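Local coordinates for ABC transporter periplasmic peptide-binding protein (Pseudoalteromonas, PDB 4QFK) that probably captures dipeptides or other short peptides in the periplasm and passes them to an ABC transporter for import, at residues 71-76 / 478-483; 120-125 / 181-186; 175-180 / 435-440; 289-294 / 382-387; 415-420 / 427-432. One frame throughout, in Å; residues are numbered along the deposited sequence.

Contact 1 (71-76 / 478-483); sequences TAEFKS and TDLNLR
Leu480 and Glu73 both turn their CG anti to the carbonyl carbon (chi1 -52° and -67°), and the two side chains then lean into the gap between their backbones. The leucine is extended beyond that point, so a single methyl, CD1, does most of the touching: it lies 3.7 Å from the carbonyl oxygen Thr71 O and 4.1 Å from the methyl Ala72 CB. Glu73, bent at its second torsion, brings OE2 to 4.1 Å from the same Leu480 CD1. The loop before strand 74-76 owes its shape partly to an ST turn, in which Glu73 N donates to Thr71 OG1 (3.2 Å). On the other segment, Asp479 occupies the N-cap position of helix 480-497, which places Leu480 in the first turn. Small Ala72 suits a bend where it must lie beside both this leucine and Trp343. Leucine offers an apolar tip without asking for a polar partner, while Glu73 OE2 stays 6.9 Å from Asp479 OD1, two like charges whose repulsion is probably weakened by solvent at this exposed place. With a single apolar pair of side chains and 118 Å² buried, cohesion here is slight, consistent with surfaces that could part easily.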
# COMPACT_ATOMS: atom_id res chain seq x y z
N THR A 71 4.61 -6.73 17.00
CA THR A 71 5.35 -7.98 16.82
C THR A 71 5.41 -8.49 15.38
O THR A 71 6.10 -9.47 15.10
CB THR A 71 4.73 -9.12 17.63
OG1 THR A 71 3.54 -9.57 16.96
CG2 THR A 71 4.38 -8.64 19.02
N ALA A 72 4.66 -7.84 14.49
CA ALA A 72 4.54 -8.22 13.07
C ALA A 72 3.97 -9.62 12.82
O ALA A 72 4.04 -10.13 11.71
CB ALA A 72 5.86 -8.03 12.33
N GLU A 73 3.40 -10.24 13.85
CA GLU A 73 2.82 -11.56 13.66
C GLU A 73 1.34 -11.42 13.29
O GLU A 73 0.75 -10.36 13.49
CB GLU A 73 2.98 -12.39 14.94
CG GLU A 73 4.43 -12.75 15.29
CD GLU A 73 4.76 -14.23 15.04
OE1 GLU A 73 3.93 -15.09 15.40
OE2 GLU A 73 5.86 -14.52 14.50
N PHE A 74 0.75 -12.47 12.74
CA PHE A 74 -0.67 -12.43 12.43
C PHE A 74 -1.53 -12.49 13.69
O PHE A 74 -1.21 -13.23 14.62
CB PHE A 74 -1.04 -13.57 11.48
CG PHE A 74 -0.41 -13.46 10.11
CD1 PHE A 74 -0.90 -12.57 9.17
CD2 PHE A 74 0.66 -14.28 9.76
CE1 PHE A 74 -0.33 -12.47 7.91
CE2 PHE A 74 1.24 -14.19 8.50
CZ PHE A 74 0.74 -13.28 7.58
N LYS A 75 -2.61 -11.72 13.71
CA LYS A 75 -3.56 -11.67 14.83
C LYS A 75 -4.99 -12.02 14.43
O LYS A 75 -5.51 -11.53 13.43
CB LYS A 75 -3.59 -10.28 15.47
CG LYS A 75 -2.47 -9.99 16.46
CD LYS A 75 -2.99 -9.20 17.68
CE LYS A 75 -3.99 -8.08 17.29
NZ LYS A 75 -5.44 -8.41 17.56
N SER A 76 -5.63 -12.83 15.24
CA SER A 76 -7.02 -13.19 15.04
C SER A 76 -7.96 -11.97 14.98
O SER A 76 -7.88 -11.07 15.81
CB SER A 76 -7.46 -14.19 16.13
OG SER A 76 -8.76 -13.95 16.63
N THR A 478 10.77 -19.14 10.37
CA THR A 478 9.59 -18.65 11.06
C THR A 478 9.92 -17.66 12.17
O THR A 478 9.04 -16.99 12.71
CB THR A 478 8.81 -19.84 11.65
OG1 THR A 478 9.58 -20.43 12.70
CG2 THR A 478 8.55 -20.89 10.58
N ASP A 479 11.21 -17.58 12.50
CA ASP A 479 11.68 -16.70 13.54
C ASP A 479 12.16 -15.39 12.93
O ASP A 479 13.27 -15.30 12.41
CB ASP A 479 12.83 -17.37 14.30
CG ASP A 479 13.32 -16.53 15.46
OD1 ASP A 479 12.56 -15.66 15.93
OD2 ASP A 479 14.48 -16.75 15.90
N LEU A 480 11.30 -14.38 13.00
CA LEU A 480 11.58 -13.11 12.35
C LEU A 480 12.98 -12.57 12.66
O LEU A 480 13.59 -11.89 11.84
CB LEU A 480 10.50 -12.08 12.68
CG LEU A 480 9.07 -12.57 12.42
CD1 LEU A 480 8.05 -11.48 12.72
CD2 LEU A 480 8.91 -13.08 10.99
N ASN A 481 13.51 -12.90 13.84
CA ASN A 481 14.86 -12.46 14.18
C ASN A 481 15.90 -12.89 13.16
O ASN A 481 16.77 -12.09 12.80
CB ASN A 481 15.26 -12.95 15.58
CG ASN A 481 14.57 -12.17 16.68
OD1 ASN A 481 14.80 -10.96 16.85
ND2 ASN A 481 13.72 -12.85 17.45
N LEU A 482 15.79 -14.12 12.69
CA LEU A 482 16.76 -14.70 11.75
C LEU A 482 16.52 -14.23 10.32
O LEU A 482 17.41 -14.29 9.48
CB LEU A 482 16.68 -16.23 11.79
CG LEU A 482 16.08 -16.84 13.07
CD1 LEU A 482 15.72 -18.30 12.85
CD2 LEU A 482 17.00 -16.67 14.28
N ARG A 483 15.29 -13.80 10.06
CA ARG A 483 14.95 -13.22 8.77
C ARG A 483 15.74 -11.94 8.54
O ARG A 483 16.17 -11.67 7.42
CB ARG A 483 13.46 -12.90 8.70
CG ARG A 483 12.57 -14.08 8.43
CD ARG A 483 11.16 -13.73 8.80
NE ARG A 483 10.17 -14.51 8.07
CZ ARG A 483 9.46 -14.03 7.05
NH1 ARG A 483 9.64 -12.78 6.62
NH2 ARG A 483 8.56 -14.81 6.45

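Contact 2 (120-125 / 181-186); sequences FTFSRL and DFAVVL
Thr121 points at the loop 181-186, whereas Phe122, its neighbour on helix 115-126, leaves the helix to one side and brings only the end of its ring to it; the first grips the loop by a hydroxyl, the second meets it with the rim of a ring. Thr121 has OG1 anti to its carbonyl carbon (chi1 -67°) and receives Leu186 N at 2.9 Å, with an N-H...O angle of 160°. The same hydroxyl bonds to the carbonyl of Asp117, one turn earlier, so a buried polar atom is satisfied from helix and loop at once, a role for which threonine is well made. Its methyl points elsewhere: Thr121 CG2 sits 3.2 Å from Val184 O and also rests 3.9 Å above the centre of the Phe122 ring. That ring meets the loop with its far end. Phe122 CZ lies 3.7 Å from Ala183 O, which is at the ring edge, in the plane, and Phe122 CE1 is 3.9 Å from Ala183 CB. Small Ala183, centre of an inverse gamma turn, lets the phenyl edge come this close. Beyond Thr121, the methyl Leu186 CD1 lies at the edge of the Arg124 guanidinium, 4.3 Å from NH2, while that group's charge is answered by Asp204. All the touching residues are buried. The loop bridges helices 174-177 and 188-196, and Phe120 lies against the latter; Ala183 also leans on Phe143 of helix 141-146, and Val185 makes a backbone bond with Asp62 just beyond helix 50-60.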
# COMPACT_ATOMS: atom_id res chain seq x y z
N PHE A 120 -18.90 -16.70 0.13
CA PHE A 120 -19.48 -15.72 -0.77
C PHE A 120 -18.50 -14.60 -1.03
O PHE A 120 -18.24 -14.25 -2.18
CB PHE A 120 -20.77 -15.11 -0.22
CG PHE A 120 -21.19 -13.87 -0.96
CD1 PHE A 120 -21.82 -13.96 -2.20
CD2 PHE A 120 -20.90 -12.62 -0.46
CE1 PHE A 120 -22.18 -12.83 -2.91
CE2 PHE A 120 -21.25 -11.47 -1.17
CZ PHE A 120 -21.89 -11.57 -2.40
N THR A 121 -17.96 -14.04 0.05
CA THR A 121 -17.14 -12.83 -0.04
C THR A 121 -15.93 -13.01 -0.94
O THR A 121 -15.65 -12.17 -1.78
CB THR A 121 -16.64 -12.37 1.36
OG1 THR A 121 -17.75 -11.93 2.15
CG2 THR A 121 -15.63 -11.23 1.23
N PHE A 122 -15.20 -14.11 -0.78
CA PHE A 122 -13.95 -14.27 -1.50
C PHE A 122 -14.11 -14.95 -2.84
O PHE A 122 -13.38 -14.65 -3.78
CB PHE A 122 -12.88 -14.88 -0.60
CG PHE A 122 -12.50 -14.00 0.56
CD1 PHE A 122 -11.66 -12.90 0.37
CD2 PHE A 122 -13.03 -14.22 1.81
CE1 PHE A 122 -11.34 -12.04 1.41
CE2 PHE A 122 -12.71 -13.38 2.87
CZ PHE A 122 -11.86 -12.28 2.66
N SER A 123 -15.12 -15.81 -2.97
CA SER A 123 -15.34 -16.46 -4.25
C SER A 123 -15.88 -15.46 -5.25
O SER A 123 -15.79 -15.72 -6.45
CB SER A 123 -16.26 -17.68 -4.13
OG SER A 123 -17.57 -17.28 -3.81
N ARG A 124 -16.44 -14.34 -4.77
CA ARG A 124 -16.80 -13.24 -5.68
C ARG A 124 -15.62 -12.79 -6.54
O ARG A 124 -15.79 -12.42 -7.71
CB ARG A 124 -17.34 -12.00 -4.93
CG ARG A 124 -18.44 -11.24 -5.70
CD ARG A 124 -18.16 -9.76 -6.05
NE ARG A 124 -18.62 -8.85 -5.01
CZ ARG A 124 -19.05 -7.59 -5.19
NH1 ARG A 124 -19.12 -7.04 -6.40
NH2 ARG A 124 -19.45 -6.89 -4.14
N LEU A 125 -14.42 -12.79 -5.97
CA LEU A 125 -13.26 -12.26 -6.70
C LEU A 125 -12.92 -13.10 -7.92
O LEU A 125 -12.42 -12.56 -8.90
CB LEU A 125 -12.02 -12.15 -5.81
CG LEU A 125 -12.14 -11.59 -4.39
CD1 LEU A 125 -10.78 -11.53 -3.72
CD2 LEU A 125 -12.74 -10.23 -4.41
N ASP A 181 -6.41 -4.20 4.01
CA ASP A 181 -7.64 -3.43 4.23
C ASP A 181 -8.74 -3.90 3.28
O ASP A 181 -9.94 -3.68 3.53
CB ASP A 181 -7.37 -1.93 4.06
CG ASP A 181 -6.40 -1.37 5.12
OD1 ASP A 181 -6.74 -1.40 6.31
OD2 ASP A 181 -5.30 -0.88 4.77
N PHE A 182 -8.33 -4.57 2.20
CA PHE A 182 -9.24 -4.99 1.14
C PHE A 182 -9.93 -6.35 1.45
O PHE A 182 -10.99 -6.67 0.88
CB PHE A 182 -8.47 -5.05 -0.18
CG PHE A 182 -7.70 -3.80 -0.49
CD1 PHE A 182 -8.35 -2.68 -1.02
CD2 PHE A 182 -6.34 -3.73 -0.26
CE1 PHE A 182 -7.64 -1.52 -1.30
CE2 PHE A 182 -5.61 -2.57 -0.54
CZ PHE A 182 -6.26 -1.45 -1.06
N ALA A 183 -9.34 -7.14 2.35
CA ALA A 183 -9.88 -8.48 2.60
C ALA A 183 -10.95 -8.50 3.67
O ALA A 183 -10.90 -9.32 4.60
CB ALA A 183 -8.77 -9.46 2.92
N VAL A 184 -11.92 -7.61 3.53
CA VAL A 184 -13.02 -7.49 4.49
C VAL A 184 -14.06 -8.57 4.20
O VAL A 184 -14.07 -9.14 3.10
CB VAL A 184 -13.69 -6.07 4.39
CG1 VAL A 184 -12.72 -4.94 4.78
CG2 VAL A 184 -14.21 -5.83 2.98
N VAL A 185 -14.92 -8.85 5.17
CA VAL A 185 -15.96 -9.87 5.05
C VAL A 185 -17.33 -9.20 4.89
O VAL A 185 -17.67 -8.29 5.65
CB VAL A 185 -15.99 -10.82 6.28
CG1 VAL A 185 -17.13 -11.81 6.18
CG2 VAL A 185 -14.66 -11.57 6.44
N LEU A 186 -18.09 -9.67 3.90
CA LEU A 186 -19.37 -9.09 3.51
C LEU A 186 -20.49 -10.03 3.91
O LEU A 186 -20.24 -11.16 4.33
CB LEU A 186 -19.42 -8.85 2.00
CG LEU A 186 -18.26 -8.02 1.46
CD1 LEU A 186 -18.38 -7.76 -0.06
CD2 LEU A 186 -18.19 -6.73 2.21

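Contact 3 (175-180 / 435-440); sequences LANMAT and ADTPDP
The amide of Asn177 meets the loop through its oxygen: the methyl Thr437 CG2 lies 4.1 Å from Asn177 OD1, well out of the amide plane. The same oxygen is hydrogen-bonded to the hydroxyl of Tyr142 on helix 141-146, which should help to fix its rotation. A second flat group, the peptide carbonyl of Asp436, points almost straight at the methyl Thr180 CG2, 3.3 Å from Asp436 O. The middle of the contact is apolar: Thr437 CG2 lies 3.8 Å from Ala176 CB and 4.1 Å from Thr180 CG2. Alanine keeps this side of helix 174-177 low enough for the loop to approach. A type I turn runs from Asn177 to Thr180, and the helix 174-177 region, which packs on the small strands 65-67 and 79-84, meets the loop leaving strand 428-434 of the large mixed sheet of the solute-binding fold. Threonine serves both segments by dividing its two branches. Thr180 holds OG1 between its backbone N and carbonyl carbon (chi1 62°), where it donates to Asn177 O at 3.0 Å, tilted 23° from the carbonyl plane, while its methyl is left to meet Asp436 O. Thr437 OG1 accepts a weak bond from Asp439 N within its own loop.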
# COMPACT_ATOMS: atom_id res chain seq x y z
N LEU A 175 -1.46 -15.30 3.24
CA LEU A 175 -1.98 -14.82 4.54
C LEU A 175 -1.87 -13.30 4.69
O LEU A 175 -2.77 -12.65 5.24
CB LEU A 175 -1.30 -15.52 5.73
CG LEU A 175 -1.80 -16.95 5.98
CD1 LEU A 175 -1.02 -17.64 7.13
CD2 LEU A 175 -3.29 -16.92 6.23
N ALA A 176 -0.76 -12.74 4.22
CA ALA A 176 -0.55 -11.30 4.24
C ALA A 176 -1.61 -10.58 3.39
O ALA A 176 -2.11 -9.51 3.76
CB ALA A 176 0.86 -10.96 3.78
N ASN A 177 -1.97 -11.15 2.25
CA ASN A 177 -3.03 -10.55 1.45
C ASN A 177 -4.40 -10.61 2.15
O ASN A 177 -5.24 -9.71 2.00
CB ASN A 177 -3.08 -11.16 0.05
CG ASN A 177 -1.87 -10.76 -0.79
OD1 ASN A 177 -1.40 -9.64 -0.71
ND2 ASN A 177 -1.37 -11.68 -1.59
N MET A 178 -4.63 -11.65 2.93
CA MET A 178 -5.87 -11.78 3.68
C MET A 178 -5.92 -10.83 4.87
O MET A 178 -6.95 -10.71 5.54
CB MET A 178 -6.07 -13.23 4.11
CG MET A 178 -6.32 -14.15 2.92
SD MET A 178 -7.89 -13.75 2.10
CE MET A 178 -7.69 -14.64 0.56
N ALA A 179 -4.81 -10.16 5.13
CA ALA A 179 -4.74 -9.25 6.27
C ALA A 179 -4.74 -7.78 5.84
O ALA A 179 -4.48 -6.91 6.65
CB ALA A 179 -3.52 -9.56 7.15
N THR A 180 -5.01 -7.52 4.56
CA THR A 180 -5.00 -6.15 4.05
C THR A 180 -6.36 -5.52 4.18
O THR A 180 -7.35 -6.21 4.42
CB THR A 180 -4.53 -6.04 2.58
OG1 THR A 180 -5.43 -6.75 1.72
CG2 THR A 180 -3.12 -6.56 2.41
N ALA A 435 4.19 -0.39 -0.40
CA ALA A 435 4.13 -1.80 -0.09
C ALA A 435 2.66 -2.17 0.07
O ALA A 435 1.89 -1.36 0.60
CB ALA A 435 4.91 -2.09 1.17
N ASP A 436 2.29 -3.37 -0.40
CA ASP A 436 0.93 -3.91 -0.30
C ASP A 436 0.72 -4.57 1.04
O ASP A 436 -0.41 -4.86 1.43
CB ASP A 436 0.68 -4.97 -1.38
CG ASP A 436 0.64 -4.39 -2.78
OD1 ASP A 436 0.16 -3.25 -2.97
OD2 ASP A 436 1.08 -5.11 -3.70
N THR A 437 1.83 -4.85 1.72
CA THR A 437 1.80 -5.46 3.05
C THR A 437 2.97 -4.90 3.85
O THR A 437 3.91 -4.37 3.27
CB THR A 437 1.93 -7.02 2.97
OG1 THR A 437 3.23 -7.40 2.49
CG2 THR A 437 0.85 -7.63 2.05
N PRO A 438 2.90 -5.00 5.18
CA PRO A 438 4.00 -4.56 6.05
C PRO A 438 5.10 -5.62 6.16
O PRO A 438 6.04 -5.49 6.96
CB PRO A 438 3.32 -4.38 7.41
CG PRO A 438 2.19 -5.30 7.37
CD PRO A 438 1.70 -5.34 5.94
N ASP A 439 4.95 -6.67 5.36
CA ASP A 439 5.92 -7.74 5.31
C ASP A 439 7.09 -7.30 4.43
O ASP A 439 6.92 -7.16 3.21
CB ASP A 439 5.27 -9.00 4.74
CG ASP A 439 6.18 -10.23 4.84
OD1 ASP A 439 7.42 -10.08 4.83
OD2 ASP A 439 5.63 -11.35 4.92
N PRO A 440 8.27 -7.12 5.03
CA PRO A 440 9.51 -6.71 4.36
C PRO A 440 9.75 -7.44 3.04
O PRO A 440 10.25 -6.83 2.09
CB PRO A 440 10.60 -7.03 5.39
CG PRO A 440 9.91 -6.85 6.71
CD PRO A 440 8.47 -7.31 6.49

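Contact 4 (289-294 / 382-387); sequences NLNIGY and SRIYNP
A tight turn packs here against a strand of the large mixed sheet, with the carbonyl of Tyr385 set against Gly293 in a buried contact in which backbone atoms do much of the touching. Residues Arg383 to Asn386 form a type I beta turn, closed by the bond from Asn386 N to Arg383 O (2.9 Å), in the loop between strand 372-378 and helix 389-401. The nearest approach of the two CA atoms, 4.6 Å, is between Gly293 and Tyr385. With no side chain on Gly293, Tyr385 O can come down to 3.2 Å from Gly293 CA in a CA-H...O contact, while the same oxygen also accepts from the hydroxyl of Tyr327. Tyr385 CB lies 3.5 Å from Ile292 O and also adjoins the side chain of Asn291. The tyrosine holds CG between its backbone N and carbonyl carbon (chi1 46°), so the ring folds back beside its own turn, and Arg383 CB sits 3.6 Å above one face, offset toward the rim. One water spans the far end of the contact: it donates to Tyr294 O at 2.7 Å and accepts from Asn386 ND2 at 3.2 Å. Asparagine fits that spot because its NH2 can serve the water while OD1 bonds weakly to Asn388 N. Within the sheet, strand 282-297 runs between strands 500-513 and 428-434, Gly293 bonding to Ile503 and Ile292 to Trp433, and helix 319-327 lies against Asn386 and Pro387.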
# COMPACT_ATOMS: atom_id res chain seq x y z
N ASN A 289 5.91 6.44 5.54
CA ASN A 289 5.05 5.37 5.08
C ASN A 289 5.91 4.32 4.41
O ASN A 289 6.97 4.65 3.88
CB ASN A 289 3.99 5.91 4.12
CG ASN A 289 3.16 4.82 3.45
OD1 ASN A 289 3.24 4.64 2.24
ND2 ASN A 289 2.36 4.11 4.23
N LEU A 290 5.48 3.06 4.48
CA LEU A 290 6.20 1.97 3.85
C LEU A 290 6.17 2.13 2.33
O LEU A 290 5.25 1.65 1.67
CB LEU A 290 5.58 0.62 4.24
CG LEU A 290 5.59 0.22 5.71
CD1 LEU A 290 5.10 -1.23 5.88
CD2 LEU A 290 6.99 0.38 6.30
N ASN A 291 7.16 2.83 1.78
CA ASN A 291 7.28 2.96 0.34
C ASN A 291 8.67 3.44 -0.02
O ASN A 291 9.43 3.84 0.85
CB ASN A 291 6.25 3.95 -0.20
CG ASN A 291 6.44 5.33 0.38
OD1 ASN A 291 5.97 5.61 1.49
ND2 ASN A 291 7.16 6.19 -0.32
N ILE A 292 8.99 3.44 -1.32
CA ILE A 292 10.27 3.94 -1.79
C ILE A 292 10.15 4.46 -3.22
O ILE A 292 9.52 3.81 -4.07
CB ILE A 292 11.36 2.87 -1.72
CG1 ILE A 292 12.66 3.38 -2.35
CG2 ILE A 292 10.91 1.60 -2.43
CD1 ILE A 292 13.59 4.06 -1.38
N GLY A 293 10.72 5.63 -3.45
CA GLY A 293 10.95 6.11 -4.80
C GLY A 293 12.40 5.87 -5.17
O GLY A 293 13.30 6.09 -4.35
N TYR A 294 12.64 5.43 -6.41
CA TYR A 294 13.98 5.00 -6.79
C TYR A 294 14.27 5.33 -8.25
O TYR A 294 13.37 5.66 -9.03
CB TYR A 294 14.14 3.49 -6.58
CG TYR A 294 13.08 2.66 -7.31
CD1 TYR A 294 13.09 2.56 -8.69
CD2 TYR A 294 12.05 2.03 -6.62
CE1 TYR A 294 12.13 1.84 -9.38
CE2 TYR A 294 11.07 1.29 -7.32
CZ TYR A 294 11.12 1.20 -8.69
OH TYR A 294 10.18 0.48 -9.41
N SER A 382 1.58 11.33 -10.10
CA SER A 382 2.05 11.65 -8.77
C SER A 382 1.69 10.56 -7.76
O SER A 382 0.57 10.01 -7.75
CB SER A 382 1.48 12.98 -8.31
OG SER A 382 1.88 13.25 -6.99
N ARG A 383 2.65 10.24 -6.92
CA ARG A 383 2.45 9.24 -5.90
C ARG A 383 3.31 9.58 -4.68
O ARG A 383 4.29 10.32 -4.79
CB ARG A 383 2.80 7.86 -6.45
CG ARG A 383 1.98 6.74 -5.87
CD ARG A 383 0.52 6.85 -6.27
NE ARG A 383 0.30 6.44 -7.66
CZ ARG A 383 -0.76 6.82 -8.37
NH1 ARG A 383 -1.67 7.61 -7.83
NH2 ARG A 383 -0.90 6.42 -9.63
N ILE A 384 2.90 9.05 -3.53
CA ILE A 384 3.58 9.28 -2.25
C ILE A 384 5.09 9.19 -2.41
O ILE A 384 5.83 10.05 -1.94
CB ILE A 384 3.23 8.17 -1.21
CG1 ILE A 384 2.09 7.23 -1.71
CG2 ILE A 384 3.09 8.77 0.20
CD1 ILE A 384 0.84 7.91 -2.42
N TYR A 385 5.54 8.12 -3.08
CA TYR A 385 6.96 7.79 -3.20
C TYR A 385 7.74 8.65 -4.18
O TYR A 385 8.96 8.60 -4.19
CB TYR A 385 7.18 6.32 -3.55
CG TYR A 385 6.29 5.77 -4.66
CD1 TYR A 385 6.58 6.00 -6.00
CD2 TYR A 385 5.17 5.01 -4.36
CE1 TYR A 385 5.77 5.48 -7.02
CE2 TYR A 385 4.35 4.49 -5.37
CZ TYR A 385 4.65 4.72 -6.68
OH TYR A 385 3.82 4.20 -7.65
N ASN A 386 7.02 9.43 -5.00
CA ASN A 386 7.60 10.40 -5.93
C ASN A 386 6.48 11.30 -6.46
O ASN A 386 5.73 10.91 -7.35
CB ASN A 386 8.34 9.71 -7.09
CG ASN A 386 9.08 10.72 -8.03
OD1 ASN A 386 8.68 11.89 -8.17
ND2 ASN A 386 10.15 10.25 -8.68
N PRO A 387 6.35 12.50 -5.90
CA PRO A 387 5.22 13.38 -6.28
C PRO A 387 5.36 14.06 -7.66
O PRO A 387 4.34 14.52 -8.20
CB PRO A 387 5.15 14.41 -5.14
CG PRO A 387 6.52 14.37 -4.46
CD PRO A 387 7.12 13.01 -4.75
O HOH W 1 11.30 7.30 -8.44

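Contact 5 (415-420 / 427-432); sequences NTFIQR and DSVLLG
A beta-alpha-beta crossover supplies this contact, in which Phe417 and Ile418 of helix 414-422 pack on Val429 and Leu431 of the strand that follows. The unit runs from strand 405-410 through the helix to strand 428-434, and the two strands are parallel with strand 372-378 lying between them. Measured on the short segments, the helix and strand axes approach to 11.5 Å with 123° between their directions, so the chain largely reverses its course after the helix. Phe417 spans the gap. Its CG is anti to the backbone N (chi1 173°), which sends the ring outward from the helix to the sheet, where the ring tip CZ comes within 3.5 Å of Val429 CG2. Farther round the rim, Phe417 CE2 is 4.2 Å from Leu431 CD2. Both methyls approach the ring obliquely. Ile418 contributes from the next position on the helix, its terminal methyl CD1 stopping 4.3 Å from the same Leu431 CD2. Val429 and Leu431, two residues apart on an extended chain, project to the same side of the sheet, and a long flat ring is well suited to reach both. The side chains that meet are all apolar, which suits valine and leucine on the buried strand. Leu430 between them goes instead to helix 389-401, touching Met392, Ala393 and Met396, so strand 428-434 has helices packed on it through alternate residues; in the sheet it is flanked by strands 372-378 and 282-297.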
# COMPACT_ATOMS: atom_id res chain seq x y z
N ASN A 415 -0.70 3.31 -18.16
CA ASN A 415 -0.81 1.88 -18.47
C ASN A 415 0.20 1.41 -19.51
O ASN A 415 0.72 0.29 -19.41
CB ASN A 415 -2.24 1.53 -18.89
CG ASN A 415 -3.23 1.66 -17.74
OD1 ASN A 415 -3.00 1.11 -16.65
ND2 ASN A 415 -4.31 2.39 -17.96
N THR A 416 0.47 2.26 -20.50
CA THR A 416 1.45 1.97 -21.54
C THR A 416 2.86 2.13 -20.97
O THR A 416 3.81 1.43 -21.37
CB THR A 416 1.27 2.90 -22.75
OG1 THR A 416 -0.04 2.71 -23.31
CG2 THR A 416 2.32 2.62 -23.81
N PHE A 417 3.00 3.05 -20.03
CA PHE A 417 4.26 3.26 -19.36
C PHE A 417 4.65 1.99 -18.60
O PHE A 417 5.77 1.49 -18.73
CB PHE A 417 4.17 4.46 -18.43
CG PHE A 417 5.37 4.66 -17.57
CD1 PHE A 417 6.46 5.36 -18.03
CD2 PHE A 417 5.40 4.15 -16.27
CE1 PHE A 417 7.57 5.55 -17.23
CE2 PHE A 417 6.51 4.34 -15.47
CZ PHE A 417 7.59 5.04 -15.95
N ILE A 418 3.71 1.45 -17.83
CA ILE A 418 4.00 0.27 -17.03
C ILE A 418 4.23 -0.99 -17.87
O ILE A 418 5.01 -1.85 -17.49
CB ILE A 418 2.92 0.02 -15.96
CG1 ILE A 418 3.06 1.03 -14.83
CG2 ILE A 418 3.08 -1.37 -15.34
CD1 ILE A 418 4.27 0.77 -13.94
N GLN A 419 3.56 -1.09 -19.02
CA GLN A 419 3.76 -2.25 -19.89
C GLN A 419 5.17 -2.22 -20.46
O GLN A 419 5.88 -3.22 -20.43
CB GLN A 419 2.75 -2.28 -21.04
CG GLN A 419 3.06 -1.27 -22.14
CD GLN A 419 2.66 -1.73 -23.54
OE1 GLN A 419 3.11 -2.78 -24.03
NE2 GLN A 419 1.82 -0.94 -24.21
N ARG A 420 5.57 -1.07 -20.99
CA ARG A 420 6.89 -0.93 -21.59
C ARG A 420 8.03 -1.10 -20.59
O ARG A 420 9.08 -1.65 -20.93
CB ARG A 420 6.99 0.38 -22.36
CG ARG A 420 6.09 0.38 -23.58
CD ARG A 420 6.09 1.71 -24.34
NE ARG A 420 4.92 1.80 -25.21
CZ ARG A 420 4.84 2.56 -26.29
NH1 ARG A 420 5.87 3.31 -26.64
NH2 ARG A 420 3.73 2.57 -27.02
N ASP A 427 16.02 2.70 -20.76
CA ASP A 427 17.39 2.79 -20.23
C ASP A 427 17.36 2.81 -18.71
O ASP A 427 18.13 2.13 -18.05
CB ASP A 427 18.11 4.06 -20.70
CG ASP A 427 18.51 4.01 -22.16
OD1 ASP A 427 18.25 2.99 -22.83
OD2 ASP A 427 19.08 5.02 -22.63
N SER A 428 16.46 3.62 -18.16
CA SER A 428 16.38 3.84 -16.73
C SER A 428 15.05 4.52 -16.45
O SER A 428 14.46 5.16 -17.33
CB SER A 428 17.54 4.72 -16.26
OG SER A 428 17.37 6.07 -16.66
N VAL A 429 14.58 4.40 -15.21
CA VAL A 429 13.20 4.76 -14.90
C VAL A 429 13.07 5.25 -13.47
O VAL A 429 13.59 4.62 -12.53
CB VAL A 429 12.25 3.58 -15.15
CG1 VAL A 429 12.65 2.37 -14.29
CG2 VAL A 429 10.79 3.98 -14.89
N LEU A 430 12.43 6.40 -13.32
CA LEU A 430 12.04 6.91 -12.03
C LEU A 430 10.67 6.37 -11.76
O LEU A 430 9.71 6.67 -12.49
CB LEU A 430 12.01 8.43 -12.03
CG LEU A 430 13.35 9.11 -12.28
CD1 LEU A 430 13.13 10.60 -12.45
CD2 LEU A 430 14.36 8.80 -11.15
N LEU A 431 10.59 5.56 -10.72
CA LEU A 431 9.38 4.86 -10.40
C LEU A 431 9.44 4.56 -8.91
O LEU A 431 10.30 5.09 -8.19
CB LEU A 431 9.32 3.58 -11.22
CG LEU A 431 8.08 2.69 -11.27
CD1 LEU A 431 6.77 3.47 -11.23
CD2 LEU A 431 8.16 1.82 -12.53
N GLY A 432 8.54 3.73 -8.44
CA GLY A 432 8.53 3.45 -7.02
C GLY A 432 7.52 2.43 -6.59
O GLY A 432 6.82 1.82 -7.39

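In the fold
Along the chain, contact 1 closes a loop of some 400 residues that encloses the other four; contact 3 encloses contacts 4 and 5 in turn, and its segments alternate with those of contact 2. Contacts 4 and 5, centres 14 Å apart, share the large mixed sheet through neighbouring strands 282-297 and 428-434. The centres of contacts 2 and 5 are about 31 Å apart, contact 2 lying among helices of the other part of the molecule. Between them contact 3 touches contacts 1, 2 and 4, reaching contact 4 through Ala435 and Leu290. Contacts 1 and 3 thus probably bring together the two lobes that, in this family, close around a peptide.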